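Local structure of vinylacetyl-CoA Delta-isomerase (Nitrosopumilus maritimus SCM1, 6VJR) at residues Pro33-Ser38 with Cys190-Trp195; Thr330-Thr335 with Pro373-Arg378. The protein acts as an oxygen-tolerant 4-hydroxybutyryl-CoA dehydratase and probably also as a vinylacetyl-CoA delta-isomerase, carrying FAD and a [4Fe-4S] cluster. All blocks are in the same frame, centred on the assembly; numbering follows the deposited sequence.

In the fold
Both contacts are buried, but they join different kinds of elements. Interaction 1 belongs to the N-terminal part of the 4-hydroxyphenylacetate 3-hydroxylase family fold and ties the start of helix 36-51 to the loop between strands 177-188 and 195-198; interaction 2 belongs to the C-terminal part and pairs helices 320-345 and 372-384. Their centres are 29 Å apart and their nearest atoms about 19 Å apart, so neither touches the other. The chemistry differs accordingly: one directed amide-to-hydroxyl bond dominates the first, close to the [4Fe-4S] pocket, whereas aliphatic side chains carry the second, where polar groups bond within their own helix or reach other helices and two neighbouring subunits.

Interaction 1. Residues Pro33-Ser38 with Cys190-Trp195; sequences PMIRPS and CINSHW
Asn192 and Ser38 make the single hydrogen bond between the two segments: ND2 of Asn192 donates to OG of Ser38 over 2.9 Å, with an N-H...O angle of 158°. Ser38 OG lies 1° out of the amide plane of Asn192, so the acceptor lies close to where the in-plane N-H points. The same amide nitrogen comes within 3.5 Å of Ser38 CB, so it touches both side-chain atoms of Ser38. Beside it, CG2 of Ile35 is 4.2 Å from OD1 of Asn192, a loose van der Waals contact of a methyl with the amide oxygen.

The hydroxyl is held from behind as well. Ser38 OG donates to the carbonyl O of Ile35 at 2.8 Å, in the carbonyl plane and on a lone pair, while it accepts from Asn192. This gives a directed chain from amide to hydroxyl to backbone oxygen. A chi1 of 67° places OG between the backbone N and the carbonyl carbon of Ser38, from where it can reach back one turn.

Gln99, part of the iron-sulfur cluster pocket, bridges the two: its OE1 also accepts from Asn192 ND2, and its NE2 bonds to Ser38 O. The contact is therefore linked to the cluster's surroundings, Ser38 lying about 10 Å from the cluster by its side chain.

Strand 224-228 touches both segments, Tyr228 meeting Ile35 and Ile191, and Ile191 also reaches Ala255 of strand 254-259. Asn192 packs on Ile39, so the loop meets both the first part of helix 36-51 and these strands.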
loop_
_atom_site.group_PDB
_atom_site.type_symbol
_atom_site.label_atom_id
_atom_site.label_comp_id
_atom_site.label_asym_id
_atom_site.label_seq_id
_atom_site.Cartn_x
_atom_site.Cartn_y
_atom_site.Cartn_z
ATOM N N PRO A 33 34.505 -21.793 -5.731
ATOM C CA PRO A 33 34.068 -20.432 -6.036
ATOM C C PRO A 33 32.617 -20.095 -5.695
ATOM O O PRO A 33 32.273 -18.930 -5.539
ATOM C CB PRO A 33 34.250 -20.291 -7.540
ATOM C CG PRO A 33 34.746 -21.600 -8.047
ATOM C CD PRO A 33 34.961 -22.543 -6.908
ATOM N N MET A 34 31.755 -21.098 -5.546
ATOM C CA MET A 34 30.383 -20.809 -5.169
ATOM C C MET A 34 30.253 -20.552 -3.676
ATOM O O MET A 34 29.328 -19.848 -3.246
ATOM C CB MET A 34 29.446 -21.945 -5.584
ATOM C CG MET A 34 27.990 -21.643 -5.373
ATOM S SD MET A 34 26.911 -22.839 -6.164
ATOM C CE MET A 34 25.546 -22.949 -4.980
ATOM N N ILE A 35 31.193 -21.086 -2.903
ATOM C CA ILE A 35 31.141 -21.061 -1.450
ATOM C C ILE A 35 32.025 -19.944 -0.895
ATOM O O ILE A 35 31.709 -19.339 0.137
ATOM C CB ILE A 35 31.518 -22.435 -0.888
ATOM C CG1 ILE A 35 30.636 -23.550 -1.482
ATOM C CG2 ILE A 35 31.503 -22.436 0.647
ATOM C CD1 ILE A 35 30.985 -24.943 -0.978
ATOM N N ARG A 36 33.128 -19.638 -1.577
ATOM C CA ARG A 36 34.093 -18.709 -1.032
ATOM C C ARG A 36 33.455 -17.348 -0.718
ATOM O O ARG A 36 33.783 -16.735 0.285
ATOM C CB ARG A 36 35.335 -18.558 -1.908
ATOM C CG ARG A 36 36.356 -17.548 -1.393
ATOM C CD ARG A 36 36.782 -17.859 0.016
ATOM N NE ARG A 36 37.937 -17.029 0.361
ATOM C CZ ARG A 36 39.206 -17.352 0.188
ATOM N NH1 ARG A 36 39.527 -18.521 -0.317
ATOM N NH2 ARG A 36 40.148 -16.481 0.465
ATOM N N PRO A 37 32.528 -16.781 -1.512
ATOM C CA PRO A 37 31.978 -15.463 -1.153
ATOM C C PRO A 37 31.314 -15.454 0.224
ATOM O O PRO A 37 31.380 -14.466 0.941
ATOM C CB PRO A 37 30.974 -15.180 -2.288
ATOM C CG PRO A 37 31.580 -15.957 -3.455
ATOM C CD PRO A 37 32.058 -17.242 -2.830
ATOM N N SER A 38 30.628 -16.556 0.600
ATOM C CA SER A 38 30.034 -16.613 1.930
ATOM C C SER A 38 31.091 -16.636 3.042
ATOM O O SER A 38 30.898 -16.059 4.117
ATOM C CB SER A 38 29.090 -17.783 2.049
ATOM O OG SER A 38 29.694 -19.065 1.997
ATOM N N CYS A 190 26.266 -22.764 7.964
ATOM C CA CYS A 190 26.611 -23.935 8.776
ATOM C C CYS A 190 27.962 -24.555 8.401
ATOM O O CYS A 190 28.776 -24.908 9.271
ATOM C CB CYS A 190 25.516 -24.993 8.734
ATOM S SG CYS A 190 25.013 -25.557 7.089
ATOM N N ILE A 191 28.249 -24.639 7.113
ATOM C CA ILE A 191 29.496 -25.184 6.599
ATOM C C ILE A 191 30.679 -24.274 6.957
ATOM O O ILE A 191 31.812 -24.744 7.040
ATOM C CB ILE A 191 29.352 -25.485 5.097
ATOM C CG1 ILE A 191 28.309 -26.617 4.917
ATOM C CG2 ILE A 191 30.684 -25.848 4.447
ATOM C CD1 ILE A 191 27.695 -26.626 3.530
ATOM N N ASN A 192 30.396 -22.979 7.170
ATOM C CA ASN A 192 31.361 -21.958 7.526
ATOM C C ASN A 192 31.513 -21.813 9.040
ATOM O O ASN A 192 32.210 -20.929 9.472
ATOM C CB ASN A 192 30.962 -20.618 6.904
ATOM C CG ASN A 192 30.905 -20.685 5.396
ATOM O OD1 ASN A 192 31.446 -21.608 4.782
ATOM N ND2 ASN A 192 30.275 -19.699 4.780
ATOM N N SER A 193 30.844 -22.667 9.817
ATOM C CA SER A 193 30.806 -22.578 11.262
ATOM C C SER A 193 31.757 -23.608 11.891
ATOM O O SER A 193 32.075 -24.634 11.279
ATOM C CB SER A 193 29.393 -22.820 11.777
ATOM O OG SER A 193 28.418 -21.885 11.307
ATOM N N HIS A 194 32.133 -23.359 13.150
ATOM C CA HIS A 194 32.923 -24.270 13.971
ATOM C C HIS A 194 32.036 -25.202 14.810
ATOM O O HIS A 194 32.364 -26.382 14.995
ATOM C CB HIS A 194 33.917 -23.489 14.834
ATOM C CG HIS A 194 34.850 -22.632 14.063
ATOM N ND1 HIS A 194 34.703 -21.265 14.016
ATOM C CD2 HIS A 194 35.864 -22.916 13.232
ATOM C CE1 HIS A 194 35.675 -20.749 13.262
ATOM N NE2 HIS A 194 36.378 -21.743 12.748
ATOM N N TRP A 195 30.976 -24.643 15.390
ATOM C CA TRP A 195 29.987 -25.364 16.170
ATOM C C TRP A 195 28.600 -24.991 15.672
ATOM O O TRP A 195 28.410 -23.864 15.226
ATOM C CB TRP A 195 30.070 -25.032 17.654
ATOM C CG TRP A 195 31.339 -25.518 18.291
ATOM C CD1 TRP A 195 32.566 -24.935 18.292
ATOM C CD2 TRP A 195 31.474 -26.749 19.007
ATOM N NE1 TRP A 195 33.462 -25.718 18.977
ATOM C CE2 TRP A 195 32.816 -26.838 19.424
ATOM C CE3 TRP A 195 30.578 -27.756 19.375
ATOM C CZ2 TRP A 195 33.285 -27.920 20.152
ATOM C CZ3 TRP A 195 31.048 -28.833 20.078
ATOM C CH2 TRP A 195 32.381 -28.903 20.469
#

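Interaction 2. Residues Thr330-Thr335 with Pro373-Arg378; sequences THLNET and PYEISR
Leu332 and Ile376 face each other with their CA atoms 7.7 Å apart, and around them the two helical segments run nearly antiparallel, at 158° between their N-to-C directions. Their axes approach to 9.7 Å, and Leu332 and Ile376 reach into this gap.

Ile376 does so with the end of its longer branch. Its CD1 rests 4.1 Å from the backbone N of Asn333, equally near that residue's CB, and 4.3 Å from CB of Leu332, so the methyl lies against a backbone nitrogen and the roots of the side chains rather than their ends. Leu332 answers in the other direction: its CD1 comes to 3.8 Å from CG of Glu375, the two side chains crossing at a slant.

Glu375 thus offers methylene carbon to the contact while its charge goes elsewhere. CG is anti to the backbone N (chi1 -177°), and a bend at chi2 of 60° leads the carboxylate away from Leu332 to Arg378. That guanidinium grips it side-on, NE to OE1 at 2.9 Å and NH2 to OE2 at 2.8 Å, a two-pronged salt bridge one turn along the same helix. Arg378 NH1 continues to Thr370 O of a third subunit, and on helix 320-345 NE2 of His331 hydrogen-bonds to OD1 of Asn368 of a second subunit. Asn333 spends its amide ND2 on Thr297 O of helix 295-314.

Apolar carbon therefore joins the helices, in a mainly helical part of the chain probably related to acyl-CoA dehydrogenases, and the pairing of Glu375 with Arg378 probably keeps its negative charge balanced beside the apolar Leu332.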
loop_
_atom_site.group_PDB
_atom_site.type_symbol
_atom_site.label_atom_id
_atom_site.label_comp_id
_atom_site.label_asym_id
_atom_site.label_seq_id
_atom_site.Cartn_x
_atom_site.Cartn_y
_atom_site.Cartn_z
ATOM N N THR A 330 14.547 5.303 1.190
ATOM C CA THR A 330 15.230 5.675 2.430
ATOM C C THR A 330 14.268 5.628 3.626
ATOM O O THR A 330 14.591 5.064 4.693
ATOM C CB THR A 330 15.831 7.087 2.298
ATOM O OG1 THR A 330 16.838 7.088 1.284
ATOM C CG2 THR A 330 16.457 7.542 3.583
ATOM N N HIS A 331 13.062 6.168 3.432
ATOM C CA HIS A 331 12.035 6.205 4.466
ATOM C C HIS A 331 11.637 4.790 4.915
ATOM O O HIS A 331 11.605 4.467 6.103
ATOM C CB HIS A 331 10.787 6.921 3.925
ATOM C CG HIS A 331 9.646 6.786 4.864
ATOM N ND1 HIS A 331 9.577 7.381 6.102
ATOM C CD2 HIS A 331 8.546 6.093 4.735
ATOM C CE1 HIS A 331 8.486 6.951 6.729
ATOM N NE2 HIS A 331 7.801 6.194 5.879
ATOM N N LEU A 332 11.384 3.902 3.960
ATOM C CA LEU A 332 11.015 2.519 4.313
ATOM C C LEU A 332 12.158 1.802 5.050
ATOM O O LEU A 332 11.973 1.074 6.026
ATOM C CB LEU A 332 10.636 1.790 3.030
ATOM C CG LEU A 332 9.407 2.307 2.282
ATOM C CD1 LEU A 332 9.175 1.502 1.022
ATOM C CD2 LEU A 332 8.167 2.225 3.174
ATOM N N ASN A 333 13.362 2.017 4.548
ATOM C CA ASN A 333 14.559 1.420 5.137
ATOM C C ASN A 333 14.759 1.891 6.584
ATOM O O ASN A 333 14.982 1.086 7.488
ATOM C CB ASN A 333 15.777 1.727 4.263
ATOM C CG ASN A 333 16.955 0.826 4.542
ATOM O OD1 ASN A 333 16.814 -0.402 4.594
ATOM N ND2 ASN A 333 18.132 1.423 4.662
ATOM N N GLU A 334 14.581 3.187 6.821
ATOM C CA GLU A 334 14.762 3.714 8.166
ATOM C C GLU A 334 13.645 3.310 9.111
ATOM O O GLU A 334 13.828 3.233 10.320
ATOM C CB GLU A 334 14.944 5.217 8.182
ATOM C CG GLU A 334 16.169 5.667 7.400
ATOM C CD GLU A 334 17.529 5.169 7.857
ATOM O OE1 GLU A 334 17.686 4.716 9.023
ATOM O OE2 GLU A 334 18.457 5.332 7.026
ATOM N N THR A 335 12.461 3.041 8.564
ATOM C CA THR A 335 11.339 2.567 9.363
ATOM C C THR A 335 11.726 1.221 10.014
ATOM O O THR A 335 11.435 0.951 11.172
ATOM C CB THR A 335 10.071 2.466 8.488
ATOM O OG1 THR A 335 9.660 3.774 8.100
ATOM C CG2 THR A 335 8.896 1.933 9.295
ATOM N N PRO A 373 11.584 -4.580 1.858
ATOM C CA PRO A 373 12.640 -4.913 0.892
ATOM C C PRO A 373 12.080 -5.122 -0.514
ATOM O O PRO A 373 12.754 -4.804 -1.496
ATOM C CB PRO A 373 13.336 -6.139 1.494
ATOM C CG PRO A 373 13.115 -5.907 2.987
ATOM C CD PRO A 373 11.677 -5.419 3.072
ATOM N N TYR A 374 10.889 -5.729 -0.584
ATOM C CA TYR A 374 10.261 -5.975 -1.873
ATOM C C TYR A 374 9.966 -4.676 -2.607
ATOM O O TYR A 374 10.114 -4.601 -3.822
ATOM C CB TYR A 374 9.057 -6.867 -1.692
ATOM C CG TYR A 374 9.372 -8.320 -1.352
ATOM C CD1 TYR A 374 9.573 -8.718 -0.036
ATOM C CD2 TYR A 374 9.490 -9.292 -2.327
ATOM C CE1 TYR A 374 9.851 -10.033 0.293
ATOM C CE2 TYR A 374 9.747 -10.612 -2.029
ATOM C CZ TYR A 374 9.996 -10.973 -0.706
ATOM O OH TYR A 374 10.201 -12.264 -0.333
ATOM N N GLU A 375 9.566 -3.647 -1.874
ATOM C CA GLU A 375 9.279 -2.359 -2.482
ATOM C C GLU A 375 10.563 -1.607 -2.846
ATOM O O GLU A 375 10.691 -0.926 -3.886
ATOM C CB GLU A 375 8.399 -1.558 -1.550
ATOM C CG GLU A 375 7.974 -0.202 -2.150
ATOM C CD GLU A 375 7.186 -0.156 -3.453
ATOM O OE1 GLU A 375 6.836 -1.229 -3.957
ATOM O OE2 GLU A 375 6.972 0.956 -4.014
ATOM N N ILE A 376 11.572 -1.666 -1.951
ATOM C CA ILE A 376 12.840 -1.022 -2.247
ATOM C C ILE A 376 13.425 -1.621 -3.525
ATOM O O ILE A 376 13.967 -0.905 -4.401
ATOM C CB ILE A 376 13.749 -1.144 -1.003
ATOM C CG1 ILE A 376 13.186 -0.367 0.218
ATOM C CG2 ILE A 376 15.153 -0.661 -1.314
ATOM C CD1 ILE A 376 13.881 -0.655 1.528
ATOM N N SER A 377 13.314 -2.939 -3.670
ATOM C CA SER A 377 13.807 -3.606 -4.858
ATOM C C SER A 377 13.047 -3.177 -6.108
ATOM O O SER A 377 13.659 -2.955 -7.155
ATOM C CB SER A 377 13.721 -5.093 -4.673
ATOM O OG SER A 377 14.626 -5.496 -3.668
ATOM N N ARG A 378 11.726 -3.082 -6.008
ATOM C CA ARG A 378 10.908 -2.646 -7.141
ATOM C C ARG A 378 11.347 -1.265 -7.612
ATOM O O ARG A 378 11.553 -1.021 -8.796
ATOM C CB ARG A 378 9.431 -2.658 -6.772
ATOM C CG ARG A 378 8.500 -2.443 -7.950
ATOM C CD ARG A 378 7.051 -2.501 -7.512
ATOM N NE ARG A 378 6.600 -1.310 -6.817
ATOM C CZ ARG A 378 6.236 -0.181 -7.393
ATOM N NH1 ARG A 378 6.005 -0.115 -8.709
ATOM N NH2 ARG A 378 5.984 0.850 -6.623
#